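Local coordinates for conserved hypothetical secreted protein (Helicobacter pylori, PDB 4RNZ) that is a cell shape-determining metallopeptidase of the M23B family that probably cleaves peptidoglycan peptides at a zinc-dependent site, at residues Asp111-Asn116 against Phe151-Ile156; Lys129-Asn134 against Ala159-Arg164; Gly176-Ser181 against Val304-Arg309; Gly188-Thr193 against Tyr316-Lys321. All blocks are in the same frame, centred on the assembly; numbering follows the deposited sequence.

Interaction 1 of 4, residues Asp111-Asn116 against Phe151-Ile156; sequences DPLLAN and FGQPTI
Pro154 sets the CG-CD side of its ring against the first turn of helix 112-121. Its CD lies 3.8 Å from Leu113 CB and its CG 4.1 Å from Leu114 CB, so one ring spans two consecutive helical residues. The same CG comes within 3.8 Å of Asp111 OD2, the carboxylate and the proline approaching from opposite directions. Leu113 extends the patch with its two methyls: CD1 meets the backbone oxygen of Gly152, and CD2 touches the amide carbon of Gln153, whose side chain it crosses at about a right angle. Leu114 swings its CG opposite the backbone nitrogen (chi1 -178°), which carries CD1 past the proline to Ile156 CG1 at 4.0 Å.

These direct contacts are van der Waals packing; water provides the polar link. A single molecule donates to Leu113 O at 2.8 Å and to Gln153 OE1 at 2.7 Å. Gln117, further along the same helix, also hydrogen-bonds to OE1 and so helps hold the amide in place.

Asp111 positions the helix start. Its OD1 accepts from Leu113 N at 2.9 Å, a bent bond that arrives 60° out of the carboxylate plane, and OD2 takes a weak bond from Leu114 N. A salt bridge from OD2 to Arg143 ties this cap to strand 136-146, the antiparallel neighbour of strand 153-163. The axes of helix 112-116 and strand 153-156 pass 7.9 Å apart at 38°: helix-on-sheet packing in the Csd3 second domain, with the Asp111 bonds forming the helix N-cap.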
loop_
_atom_site.group_PDB
_atom_site.type_symbol
_atom_site.label_atom_id
_atom_site.label_comp_id
_atom_site.label_asym_id
_atom_site.label_seq_id
_atom_site.Cartn_x
_atom_site.Cartn_y
_atom_site.Cartn_z
ATOM N N ASP A 111 -11.425 13.279 -0.241
ATOM C CA ASP A 111 -10.639 12.054 -0.345
ATOM C C ASP A 111 -10.634 11.170 0.906
ATOM O O ASP A 111 -9.823 11.355 1.807
ATOM C CB ASP A 111 -9.219 12.367 -0.721
ATOM C CG ASP A 111 -8.405 11.096 -0.938
ATOM O OD1 ASP A 111 -8.992 10.017 -1.131
ATOM O OD2 ASP A 111 -7.200 11.188 -0.904
ATOM N N PRO A 112 -11.500 10.168 0.914
ATOM C CA PRO A 112 -11.549 9.171 1.977
ATOM C C PRO A 112 -10.241 8.410 2.176
ATOM O O PRO A 112 -9.932 8.011 3.287
ATOM C CB PRO A 112 -12.689 8.248 1.540
ATOM C CG PRO A 112 -13.560 9.112 0.684
ATOM C CD PRO A 112 -12.599 9.995 -0.059
ATOM N N LEU A 113 -9.458 8.236 1.121
ATOM C CA LEU A 113 -8.207 7.491 1.226
ATOM C C LEU A 113 -7.230 8.220 2.141
ATOM O O LEU A 113 -6.643 7.607 3.028
ATOM C CB LEU A 113 -7.587 7.271 -0.148
ATOM C CG LEU A 113 -8.487 6.478 -1.110
ATOM C CD1 LEU A 113 -7.892 6.493 -2.510
ATOM C CD2 LEU A 113 -8.697 5.053 -0.655
ATOM N N LEU A 114 -7.073 9.526 1.916
ATOM C CA LEU A 114 -6.196 10.369 2.728
ATOM C C LEU A 114 -6.698 10.416 4.169
ATOM O O LEU A 114 -5.898 10.345 5.112
ATOM C CB LEU A 114 -6.110 11.790 2.159
ATOM C CG LEU A 114 -5.199 12.775 2.876
ATOM C CD1 LEU A 114 -3.743 12.378 2.760
ATOM C CD2 LEU A 114 -5.382 14.177 2.321
ATOM N N ALA A 115 -8.014 10.560 4.327
ATOM C CA ALA A 115 -8.626 10.655 5.650
ATOM C C ALA A 115 -8.366 9.370 6.425
ATOM O O ALA A 115 -7.941 9.414 7.579
ATOM C CB ALA A 115 -10.112 10.922 5.511
ATOM N N ASN A 116 -8.561 8.221 5.784
ATOM C CA ASN A 116 -8.292 6.917 6.428
ATOM C C ASN A 116 -6.829 6.726 6.806
ATOM O O ASN A 116 -6.527 6.148 7.858
ATOM C CB ASN A 116 -8.648 5.740 5.507
ATOM C CG ASN A 116 -10.119 5.601 5.253
ATOM O OD1 ASN A 116 -10.968 6.123 5.985
ATOM N ND2 ASN A 116 -10.440 4.839 4.218
ATOM N N PHE A 151 -4.137 7.815 -9.351
ATOM C CA PHE A 151 -4.360 6.388 -9.175
ATOM C C PHE A 151 -3.686 5.921 -7.897
ATOM O O PHE A 151 -2.806 6.598 -7.367
ATOM C CB PHE A 151 -3.815 5.598 -10.379
ATOM C CG PHE A 151 -2.322 5.574 -10.453
ATOM C CD1 PHE A 151 -1.634 6.612 -11.052
ATOM C CD2 PHE A 151 -1.602 4.521 -9.931
ATOM C CE1 PHE A 151 -0.259 6.602 -11.094
ATOM C CE2 PHE A 151 -0.230 4.497 -9.991
ATOM C CZ PHE A 151 0.442 5.535 -10.576
ATOM N N GLY A 152 -4.084 4.745 -7.426
ATOM C CA GLY A 152 -3.507 4.172 -6.222
ATOM C C GLY A 152 -3.944 5.010 -5.029
ATOM O O GLY A 152 -5.036 5.552 -5.013
ATOM N N GLN A 153 -3.069 5.174 -4.059
ATOM C CA GLN A 153 -3.428 5.908 -2.856
ATOM C C GLN A 153 -2.434 7.028 -2.702
ATOM O O GLN A 153 -1.345 6.982 -3.258
ATOM C CB GLN A 153 -3.398 4.986 -1.618
ATOM C CG GLN A 153 -4.592 4.013 -1.514
ATOM C CD GLN A 153 -4.889 3.555 -0.080
ATOM O OE1 GLN A 153 -4.710 4.292 0.886
ATOM N NE2 GLN A 153 -5.365 2.335 0.051
ATOM N N PRO A 154 -2.787 8.026 -1.895
ATOM C CA PRO A 154 -1.811 9.061 -1.602
ATOM C C PRO A 154 -0.736 8.566 -0.654
ATOM O O PRO A 154 -0.835 7.462 -0.077
ATOM C CB PRO A 154 -2.667 10.165 -0.959
ATOM C CG PRO A 154 -3.820 9.446 -0.359
ATOM C CD PRO A 154 -4.114 8.308 -1.306
ATOM N N THR A 155 0.292 9.381 -0.498
ATOM C CA THR A 155 1.350 9.118 0.423
ATOM C C THR A 155 1.507 10.346 1.324
ATOM O O THR A 155 1.728 11.474 0.818
ATOM C CB THR A 155 2.660 8.812 -0.331
ATOM O OG1 THR A 155 2.464 7.662 -1.156
ATOM C CG2 THR A 155 3.793 8.524 0.614
ATOM N N ILE A 156 1.388 10.139 2.642
ATOM C CA ILE A 156 1.634 11.213 3.603
ATOM C C ILE A 156 3.112 11.375 3.844
ATOM O O ILE A 156 3.770 10.437 4.278
ATOM C CB ILE A 156 0.935 10.926 4.946
ATOM C CG1 ILE A 156 -0.580 11.006 4.750
ATOM C CG2 ILE A 156 1.428 11.887 6.023
ATOM C CD1 ILE A 156 -1.374 10.498 5.939
HETATM O O HOH W 1 -6.424 4.826 2.858
#

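Interaction 2 of 4, residues Lys129-Asn134 against Ala159-Arg164; sequences KRLVKN and AMVSSR
Leu131, in the connection between helix 126-129 and strand 136-146, packs onto the C-terminal end of strand 153-163 at Val161, Ser162 and Ser163. One branch does the touching. CG stands opposite the carbonyl carbon (chi1 -72°), and CD2 reaches 4.2 Å from Val161 CB and equally 4.2 Å from Ser163 CB. Between these two side chains the same methyl sits only 3.2 Å from Ser162 O, a tight approach. That carbonyl oxygen is buried and has no hydrogen-bonding partner in the model, so the leucine covers it without satisfying it.

The connection lies against the antiparallel sheet of the Csd3 second domain, where strands 136-146 and 153-163 are neighbours. Ile137 touches both Leu131 and Val161, while Ser162 OG hydrogen-bonds to Lys136 N, so the strand that follows the connection flanks its packing partner.

Polar contact is indirect. Ser163 OG lies opposite its own backbone nitrogen and remains 4.0 Å from Arg130 O, too far for a direct bond. A water sits between them, donating to Arg130 O and accepting from Ser163 OG, but both separations are modelled at a short 2.5 Å, which makes its exact position doubtful.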
loop_
_atom_site.group_PDB
_atom_site.type_symbol
_atom_site.label_atom_id
_atom_site.label_comp_id
_atom_site.label_asym_id
_atom_site.label_seq_id
_atom_site.Cartn_x
_atom_site.Cartn_y
_atom_site.Cartn_z
ATOM N N LYS A 129 -7.034 11.605 19.734
ATOM C CA LYS A 129 -8.406 11.286 20.196
ATOM C C LYS A 129 -9.049 12.447 20.965
ATOM O O LYS A 129 -10.286 12.544 21.047
ATOM C CB LYS A 129 -8.398 10.063 21.111
ATOM C CG LYS A 129 -7.833 8.787 20.500
ATOM C CD LYS A 129 -7.157 7.928 21.569
ATOM C CE LYS A 129 -6.311 6.820 20.966
ATOM N NZ LYS A 129 -7.154 5.731 20.411
ATOM N N ARG A 130 -8.206 13.318 21.518
ATOM C CA ARG A 130 -8.653 14.491 22.279
ATOM C C ARG A 130 -8.675 15.802 21.494
ATOM O O ARG A 130 -8.687 16.894 22.082
ATOM C CB ARG A 130 -7.755 14.656 23.494
ATOM C CG ARG A 130 -7.830 13.465 24.432
ATOM C CD ARG A 130 -6.990 13.693 25.670
ATOM N NE ARG A 130 -6.950 12.485 26.493
ATOM C CZ ARG A 130 -6.054 12.246 27.447
ATOM N NH1 ARG A 130 -5.103 13.138 27.727
ATOM N NH2 ARG A 130 -6.105 11.108 28.128
ATOM N N LEU A 131 -8.671 15.720 20.170
ATOM C CA LEU A 131 -8.733 16.944 19.377
ATOM C C LEU A 131 -10.127 17.566 19.514
ATOM O O LEU A 131 -11.143 16.860 19.477
ATOM C CB LEU A 131 -8.445 16.682 17.899
ATOM C CG LEU A 131 -7.012 16.357 17.470
ATOM C CD1 LEU A 131 -7.035 16.013 15.987
ATOM C CD2 LEU A 131 -6.066 17.510 17.739
ATOM N N VAL A 132 -10.151 18.886 19.646
ATOM C CA VAL A 132 -11.398 19.636 19.766
ATOM C C VAL A 132 -11.401 20.821 18.810
ATOM O O VAL A 132 -10.362 21.187 18.236
ATOM C CB VAL A 132 -11.606 20.145 21.212
ATOM C CG1 VAL A 132 -11.570 18.979 22.182
ATOM C CG2 VAL A 132 -10.559 21.192 21.586
ATOM N N LYS A 133 -12.570 21.439 18.681
ATOM C CA LYS A 133 -12.766 22.549 17.758
ATOM C C LYS A 133 -11.621 23.538 17.801
ATOM O O LYS A 133 -11.069 23.839 18.863
ATOM C CB LYS A 133 -14.103 23.258 18.018
ATOM C CG LYS A 133 -14.689 23.885 16.768
ATOM C CD LYS A 133 -16.102 24.388 16.988
ATOM C CE LYS A 133 -16.492 25.393 15.909
ATOM N NZ LYS A 133 -17.968 25.614 15.799
ATOM N N ASN A 134 -11.240 24.001 16.616
ATOM C CA ASN A 134 -10.111 24.918 16.435
ATOM C C ASN A 134 -8.704 24.329 16.669
ATOM O O ASN A 134 -7.723 25.037 16.519
ATOM C CB ASN A 134 -10.312 26.225 17.238
ATOM C CG ASN A 134 -11.648 26.917 16.924
ATOM O OD1 ASN A 134 -12.302 27.446 17.814
ATOM N ND2 ASN A 134 -12.057 26.902 15.666
ATOM N N ALA A 159 2.696 14.845 8.710
ATOM C CA ALA A 159 1.460 15.287 9.313
ATOM C C ALA A 159 1.730 15.897 10.675
ATOM O O ALA A 159 2.747 15.626 11.296
ATOM C CB ALA A 159 0.461 14.152 9.411
ATOM N N MET A 160 0.809 16.747 11.100
ATOM C CA MET A 160 0.881 17.426 12.397
ATOM C C MET A 160 -0.537 17.657 12.904
ATOM O O MET A 160 -1.440 18.080 12.153
ATOM C CB MET A 160 1.625 18.759 12.288
ATOM C CG MET A 160 1.845 19.467 13.627
ATOM S SD MET A 160 0.427 20.421 14.195
ATOM C CE MET A 160 0.612 21.872 13.167
ATOM N N VAL A 161 -0.753 17.316 14.170
ATOM C CA VAL A 161 -1.978 17.700 14.860
ATOM C C VAL A 161 -1.539 18.450 16.129
ATOM O O VAL A 161 -0.514 18.113 16.731
ATOM C CB VAL A 161 -2.908 16.512 15.156
ATOM C CG1 VAL A 161 -3.141 15.675 13.902
ATOM C CG2 VAL A 161 -2.360 15.654 16.285
ATOM N N SER A 162 -2.263 19.516 16.464
ATOM C CA SER A 162 -1.968 20.352 17.635
ATOM C C SER A 162 -3.097 20.185 18.623
ATOM O O SER A 162 -4.266 20.143 18.242
ATOM C CB SER A 162 -1.893 21.816 17.269
ATOM O OG SER A 162 -3.212 22.299 17.092
ATOM N N SER A 163 -2.739 20.077 19.890
ATOM C CA SER A 163 -3.706 19.948 20.971
ATOM C C SER A 163 -3.076 20.635 22.186
ATOM O O SER A 163 -1.913 20.364 22.539
ATOM C CB SER A 163 -3.995 18.473 21.243
ATOM O OG SER A 163 -4.930 18.304 22.286
ATOM N N ARG A 164 -3.811 21.576 22.776
ATOM C CA ARG A 164 -3.321 22.317 23.932
ATOM C C ARG A 164 -1.981 22.989 23.610
ATOM O O ARG A 164 -1.026 22.915 24.380
ATOM C CB ARG A 164 -3.217 21.372 25.131
ATOM C CG ARG A 164 -4.510 20.596 25.390
ATOM C CD ARG A 164 -4.451 19.782 26.677
ATOM N NE ARG A 164 -4.045 20.596 27.826
ATOM C CZ ARG A 164 -4.846 21.428 28.497
ATOM N NH1 ARG A 164 -6.120 21.578 28.154
ATOM N NH2 ARG A 164 -4.363 22.125 29.517
HETATM O O HOH W 2 -7.372 19.014 22.156
#

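Interaction 3 of 4, residues Gly176-Ser181 against Val304-Arg309; sequences GHYYDS and VYKNSR
Lys306 is fully extended, its four side-chain torsions all close to trans, and this straight rod carries the ammonium group across to Gly176 and Tyr178. Tyr178 turns its CG opposite the carbonyl carbon, presenting a ring face to the incoming lysine. The result is a cation-pi contact: NZ stands 3.5 Å from the ring centroid, 19° off the ring normal. It is displaced toward the rim, with CE2 of Tyr178 the nearest ring atom to Lys306 NZ at 3.4 Å.

The ammonium has a second anchor. NZ donates to Gly176 O at 2.9 Å, lying in the carbonyl plane with a C=O...N angle of 151°. A backbone oxygen and an aromatic face thus share the ammonium group, and together they probably compensate part of its charge in this buried setting.

Water joins the other ends. It lies in the ring plane at the edge of Tyr178, accepting from Tyr178 OH at 2.6 Å and, over a longer 3.3 Å, from Asn307 ND2. The hydroxyl and amide are themselves 3.8 Å apart.

The backbone behind Lys306 is fixed by a type I' turn, in which Lys306 N donates to Arg309 O at 2.8 Å and Arg309 N to Lys306 O at 3.1 Å. Asn307 and Ser308 both have positive phi, as this turn requires. Strands 299-306 and 309-311 therefore form a tight two-residue beta hairpin of the M23 peptidase sheet, whose lysine docks on the Csd3 second domain: an interdomain contact away from the metal sites.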
loop_
_atom_site.group_PDB
_atom_site.type_symbol
_atom_site.label_atom_id
_atom_site.label_comp_id
_atom_site.label_asym_id
_atom_site.label_seq_id
_atom_site.Cartn_x
_atom_site.Cartn_y
_atom_site.Cartn_z
ATOM N N GLY A 176 9.119 3.334 3.875
ATOM C CA GLY A 176 7.675 3.066 3.993
ATOM C C GLY A 176 7.072 3.172 5.393
ATOM O O GLY A 176 5.850 3.149 5.546
ATOM N N HIS A 177 7.920 3.297 6.409
ATOM C CA HIS A 177 7.481 3.461 7.797
ATOM C C HIS A 177 7.385 4.946 8.190
ATOM O O HIS A 177 7.959 5.792 7.516
ATOM C CB HIS A 177 8.455 2.740 8.717
ATOM C CG HIS A 177 8.526 1.261 8.457
ATOM N ND1 HIS A 177 8.204 0.322 9.410
ATOM C CD2 HIS A 177 8.858 0.562 7.342
ATOM C CE1 HIS A 177 8.347 -0.891 8.903
ATOM N NE2 HIS A 177 8.738 -0.775 7.649
ATOM N N TYR A 178 6.644 5.232 9.265
ATOM C CA TYR A 178 6.449 6.591 9.799
ATOM C C TYR A 178 7.348 6.805 11.008
ATOM O O TYR A 178 7.539 5.881 11.807
ATOM C CB TYR A 178 5.022 6.793 10.274
ATOM C CG TYR A 178 3.909 6.792 9.228
ATOM C CD1 TYR A 178 3.975 7.592 8.066
ATOM C CD2 TYR A 178 2.744 6.031 9.447
ATOM C CE1 TYR A 178 2.926 7.596 7.147
ATOM C CE2 TYR A 178 1.693 6.031 8.554
ATOM C CZ TYR A 178 1.776 6.805 7.394
ATOM O OH TYR A 178 0.688 6.784 6.530
ATOM N N TYR A 179 7.837 8.010 11.143
ATOM C CA TYR A 179 8.734 8.361 12.192
ATOM C C TYR A 179 8.319 9.634 12.854
ATOM O O TYR A 179 7.802 10.526 12.220
ATOM C CB TYR A 179 10.158 8.477 11.665
ATOM C CG TYR A 179 10.711 7.152 11.268
ATOM C CD1 TYR A 179 10.550 6.687 9.997
ATOM C CD2 TYR A 179 11.305 6.333 12.184
ATOM C CE1 TYR A 179 11.012 5.462 9.629
ATOM C CE2 TYR A 179 11.770 5.104 11.825
ATOM C CZ TYR A 179 11.610 4.673 10.543
ATOM O OH TYR A 179 12.043 3.460 10.153
ATOM N N ASP A 180 8.557 9.692 14.141
ATOM C CA ASP A 180 8.371 10.912 14.825
ATOM C C ASP A 180 9.523 11.780 14.556
ATOM O O ASP A 180 10.429 11.513 13.831
ATOM C CB ASP A 180 8.118 10.792 16.327
ATOM C CG ASP A 180 9.308 10.308 17.109
ATOM O OD1 ASP A 180 10.452 10.406 16.685
ATOM O OD2 ASP A 180 9.047 9.808 18.186
ATOM N N SER A 181 9.486 12.947 15.205
ATOM C CA SER A 181 10.536 13.960 15.037
ATOM C C SER A 181 11.865 13.677 15.726
ATOM O O SER A 181 12.830 14.371 15.523
ATOM C CB SER A 181 10.066 15.409 15.272
ATOM O OG SER A 181 9.443 15.645 16.489
ATOM N N VAL A 304 2.806 -8.329 2.558
ATOM C CA VAL A 304 2.277 -7.248 3.341
ATOM C C VAL A 304 2.121 -6.022 2.449
ATOM O O VAL A 304 3.031 -5.690 1.697
ATOM C CB VAL A 304 3.145 -6.923 4.563
ATOM C CG1 VAL A 304 2.546 -5.754 5.352
ATOM C CG2 VAL A 304 3.263 -8.159 5.467
ATOM N N TYR A 305 0.946 -5.398 2.557
ATOM C CA TYR A 305 0.564 -4.190 1.801
ATOM C C TYR A 305 0.177 -3.086 2.774
ATOM O O TYR A 305 -0.726 -3.285 3.581
ATOM C CB TYR A 305 -0.641 -4.489 0.923
ATOM C CG TYR A 305 -0.296 -5.474 -0.144
ATOM C CD1 TYR A 305 -0.320 -6.837 0.116
ATOM C CD2 TYR A 305 0.105 -5.046 -1.412
ATOM C CE1 TYR A 305 0.071 -7.749 -0.851
ATOM C CE2 TYR A 305 0.471 -5.962 -2.390
ATOM C CZ TYR A 305 0.462 -7.307 -2.080
ATOM O OH TYR A 305 0.823 -8.227 -3.021
ATOM N N LYS A 306 0.869 -1.952 2.715
ATOM C CA LYS A 306 0.519 -0.779 3.511
ATOM C C LYS A 306 -0.128 0.251 2.589
ATOM O O LYS A 306 0.527 0.732 1.682
ATOM C CB LYS A 306 1.756 -0.157 4.150
ATOM C CG LYS A 306 1.447 1.088 4.982
ATOM C CD LYS A 306 2.683 1.682 5.648
ATOM C CE LYS A 306 2.382 3.037 6.297
ATOM N NZ LYS A 306 3.492 3.551 7.164
ATOM N N ASN A 307 -1.385 0.594 2.841
ATOM C CA ASN A 307 -2.091 1.607 2.036
ATOM C C ASN A 307 -2.098 1.212 0.554
ATOM O O ASN A 307 -1.907 2.043 -0.337
ATOM C CB ASN A 307 -1.484 2.995 2.254
ATOM C CG ASN A 307 -1.872 3.582 3.597
ATOM O OD1 ASN A 307 -2.977 3.379 4.041
ATOM N ND2 ASN A 307 -0.968 4.309 4.232
ATOM N N SER A 308 -2.269 -0.089 0.337
ATOM C CA SER A 308 -2.372 -0.719 -0.976
ATOM C C SER A 308 -1.029 -1.044 -1.633
ATOM O O SER A 308 -0.993 -1.767 -2.628
ATOM C CB SER A 308 -3.281 0.114 -1.913
ATOM O OG SER A 308 -2.484 1.098 -2.583
ATOM N N ARG A 309 0.078 -0.550 -1.088
ATOM C CA ARG A 309 1.382 -0.739 -1.686
ATOM C C ARG A 309 2.169 -1.858 -0.987
ATOM O O ARG A 309 2.240 -1.896 0.223
ATOM C CB ARG A 309 2.169 0.550 -1.614
ATOM C CG ARG A 309 1.542 1.669 -2.455
ATOM C CD ARG A 309 2.319 2.960 -2.308
ATOM N NE ARG A 309 2.096 3.577 -1.007
ATOM C CZ ARG A 309 1.183 4.519 -0.736
ATOM N NH1 ARG A 309 0.361 5.006 -1.669
ATOM N NH2 ARG A 309 1.101 4.998 0.500
HETATM O O HOH W 3 -1.499 5.544 7.200
#

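Interaction 4 of 4, residues Gly188-Thr193 against Tyr316-Lys321; sequences GFLLET and YIRTAK
Phe189 and Leu191 meet Tyr316, Ile317 and Arg318 where two interdomain linkers lie alongside each other: 188-193 leads from strand 185-186 into the M23 sheet, and 316-321 leads out of that sheet toward helix 326-348.

Among the hydrogen bonds, Leu191 N donates to Tyr316 O at 3.0 Å with a fairly straight N-H...O angle of 157°. Arg318 places CG between its backbone nitrogen and carbonyl carbon and bends at chi2, folding the guanidinium back to Phe189 O. NH2 donates to that oxygen at 2.9 Å, a bent bond tilted out of the guanidinium plane, with a weak one from NE. Glu185 engages NH1 in a salt bridge, so both NH1 and NH2 have acceptors, and one guanidinium face lies over Tyr316 CA. A CA-H...O contact adds to these, Ile317 CA lying 3.4 Å from Leu191 O with 162° at the hydrogen.

The aromatic pair is offset edge-to-face: the Phe189 edge points toward the face of Tyr316, centroids 5.9 Å apart and planes at 70°. The two side chains run side by side in the same direction.

Apolar packing continues through Leu191, its CD1 3.6 Å from Tyr316 CB and its CB 3.9 Å from Ile317 CG1. At the far end Ile317 crosses Thr193 at about a right angle, its CG2 methyl in van der Waals touch with the OG1 hydroxyl.

A water closes the polar set, donating to Leu191 O at 2.9 Å and to Arg318 O at 3.2 Å.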
loop_
_atom_site.group_PDB
_atom_site.type_symbol
_atom_site.label_atom_id
_atom_site.label_comp_id
_atom_site.label_asym_id
_atom_site.label_seq_id
_atom_site.Cartn_x
_atom_site.Cartn_y
_atom_site.Cartn_z
ATOM N N GLY A 188 3.614 1.901 14.147
ATOM C CA GLY A 188 4.158 0.666 13.626
ATOM C C GLY A 188 3.262 -0.537 13.904
ATOM O O GLY A 188 2.149 -0.408 14.419
ATOM N N PHE A 189 3.756 -1.704 13.525
ATOM C CA PHE A 189 3.098 -2.975 13.762
ATOM C C PHE A 189 4.213 -3.917 14.148
ATOM O O PHE A 189 5.292 -3.835 13.598
ATOM C CB PHE A 189 2.426 -3.461 12.481
ATOM C CG PHE A 189 1.312 -2.573 12.016
ATOM C CD1 PHE A 189 0.006 -2.789 12.450
ATOM C CD2 PHE A 189 1.565 -1.510 11.157
ATOM C CE1 PHE A 189 -1.033 -1.956 12.045
ATOM C CE2 PHE A 189 0.530 -0.669 10.746
ATOM C CZ PHE A 189 -0.768 -0.898 11.187
ATOM N N LEU A 190 3.991 -4.771 15.133
ATOM C CA LEU A 190 5.008 -5.768 15.507
ATOM C C LEU A 190 4.460 -7.063 14.937
ATOM O O LEU A 190 3.565 -7.665 15.513
ATOM C CB LEU A 190 5.179 -5.856 17.031
ATOM C CG LEU A 190 5.423 -4.515 17.761
ATOM C CD1 LEU A 190 5.088 -4.570 19.256
ATOM C CD2 LEU A 190 6.842 -4.005 17.560
ATOM N N LEU A 191 4.951 -7.436 13.773
ATOM C CA LEU A 191 4.547 -8.669 13.134
ATOM C C LEU A 191 5.434 -9.819 13.589
ATOM O O LEU A 191 6.583 -9.618 13.945
ATOM C CB LEU A 191 4.654 -8.526 11.621
ATOM C CG LEU A 191 3.771 -7.480 10.961
ATOM C CD1 LEU A 191 3.941 -7.605 9.458
ATOM C CD2 LEU A 191 2.327 -7.677 11.383
ATOM N N GLU A 192 4.890 -11.022 13.554
ATOM C CA GLU A 192 5.638 -12.235 13.914
ATOM C C GLU A 192 5.767 -13.092 12.683
ATOM O O GLU A 192 4.845 -13.178 11.885
ATOM C CB GLU A 192 4.879 -13.042 14.960
ATOM C CG GLU A 192 4.974 -12.458 16.343
ATOM C CD GLU A 192 4.212 -13.250 17.386
ATOM O OE1 GLU A 192 3.496 -14.238 17.055
ATOM O OE2 GLU A 192 4.327 -12.871 18.573
ATOM N N THR A 193 6.909 -13.740 12.541
ATOM C CA THR A 193 7.131 -14.675 11.475
ATOM C C THR A 193 6.053 -15.759 11.543
ATOM O O THR A 193 5.868 -16.347 12.584
ATOM C CB THR A 193 8.508 -15.303 11.644
ATOM O OG1 THR A 193 9.493 -14.275 11.565
ATOM C CG2 THR A 193 8.758 -16.314 10.589
ATOM N N TYR A 316 8.900 -5.213 9.369
ATOM C CA TYR A 316 7.994 -5.137 10.513
ATOM C C TYR A 316 8.114 -6.309 11.461
ATOM O O TYR A 316 7.370 -6.372 12.461
ATOM C CB TYR A 316 6.551 -5.149 10.043
ATOM C CG TYR A 316 6.026 -3.870 9.484
ATOM C CD1 TYR A 316 5.617 -2.828 10.332
ATOM C CD2 TYR A 316 5.867 -3.715 8.115
ATOM C CE1 TYR A 316 5.096 -1.652 9.814
ATOM C CE2 TYR A 316 5.345 -2.550 7.589
ATOM C CZ TYR A 316 4.955 -1.523 8.440
ATOM O OH TYR A 316 4.437 -0.369 7.890
ATOM N N ILE A 317 8.960 -7.282 11.133
ATOM C CA ILE A 317 9.179 -8.381 12.075
ATOM C C ILE A 317 10.332 -7.994 12.989
ATOM O O ILE A 317 11.462 -7.918 12.568
ATOM C CB ILE A 317 9.420 -9.702 11.348
ATOM C CG1 ILE A 317 8.122 -10.081 10.619
ATOM C CG2 ILE A 317 9.817 -10.789 12.339
ATOM C CD1 ILE A 317 8.190 -11.345 9.805
ATOM N N ARG A 318 9.997 -7.648 14.208
ATOM C CA ARG A 318 10.915 -7.079 15.170
ATOM C C ARG A 318 10.208 -7.138 16.493
ATOM O O ARG A 318 9.023 -7.334 16.522
ATOM C CB ARG A 318 11.203 -5.621 14.841
ATOM C CG ARG A 318 10.035 -4.669 15.089
ATOM C CD ARG A 318 9.882 -3.643 13.981
ATOM N NE ARG A 318 8.542 -3.059 13.884
ATOM C CZ ARG A 318 8.245 -2.067 13.051
ATOM N NH1 ARG A 318 9.192 -1.582 12.277
ATOM N NH2 ARG A 318 7.023 -1.543 13.000
ATOM N N THR A 319 10.916 -6.893 17.579
ATOM C CA THR A 319 10.304 -6.904 18.899
ATOM C C THR A 319 10.109 -5.524 19.463
ATOM O O THR A 319 9.247 -5.297 20.284
ATOM C CB THR A 319 11.163 -7.674 19.896
ATOM O OG1 THR A 319 11.539 -8.925 19.331
ATOM C CG2 THR A 319 10.387 -7.905 21.118
ATOM N N ALA A 320 10.949 -4.611 19.021
ATOM C CA ALA A 320 10.834 -3.227 19.393
ATOM C C ALA A 320 10.586 -2.364 18.196
ATOM O O ALA A 320 10.840 -2.745 17.091
ATOM C CB ALA A 320 12.106 -2.768 20.058
ATOM N N LYS A 321 10.107 -1.172 18.489
ATOM C CA LYS A 321 10.071 -0.013 17.610
ATOM C C LYS A 321 11.427 0.303 16.946
ATOM O O LYS A 321 12.460 0.304 17.574
ATOM C CB LYS A 321 9.660 1.189 18.448
ATOM C CG LYS A 321 8.173 1.379 18.618
ATOM C CD LYS A 321 7.833 2.333 19.764
ATOM C CE LYS A 321 6.877 1.702 20.774
ATOM N NZ LYS A 321 5.456 2.118 20.648
HETATM O O HOH W 4 8.541 -10.410 15.878
#

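How the interactions relate
Interactions 1 and 2 both use strand 153-163, their centres 20 Å apart, and belong to the Csd3 second domain alone. Interaction 3 joins that domain to the M23 sheet, and interaction 4 pairs the two chain connections that run between them. The hairpin of interaction 3 touches interaction 1, Arg309 NH1 probably hydrogen-bonding to Pro154 O at 3.2 Å, and on interaction 4 His177 CE1 packs 3.5 Å from Tyr316 CE1 while Lys306 CD lies 3.5 Å from Tyr316 OH. Interaction 3 thus bridges interactions 1 and 4, whose nearest atoms are about 10 Å apart. In interaction 4 the Ile317 side chain is about 14 Å from the bound zinc; interactions 1 to 3 lie away from the metal sites.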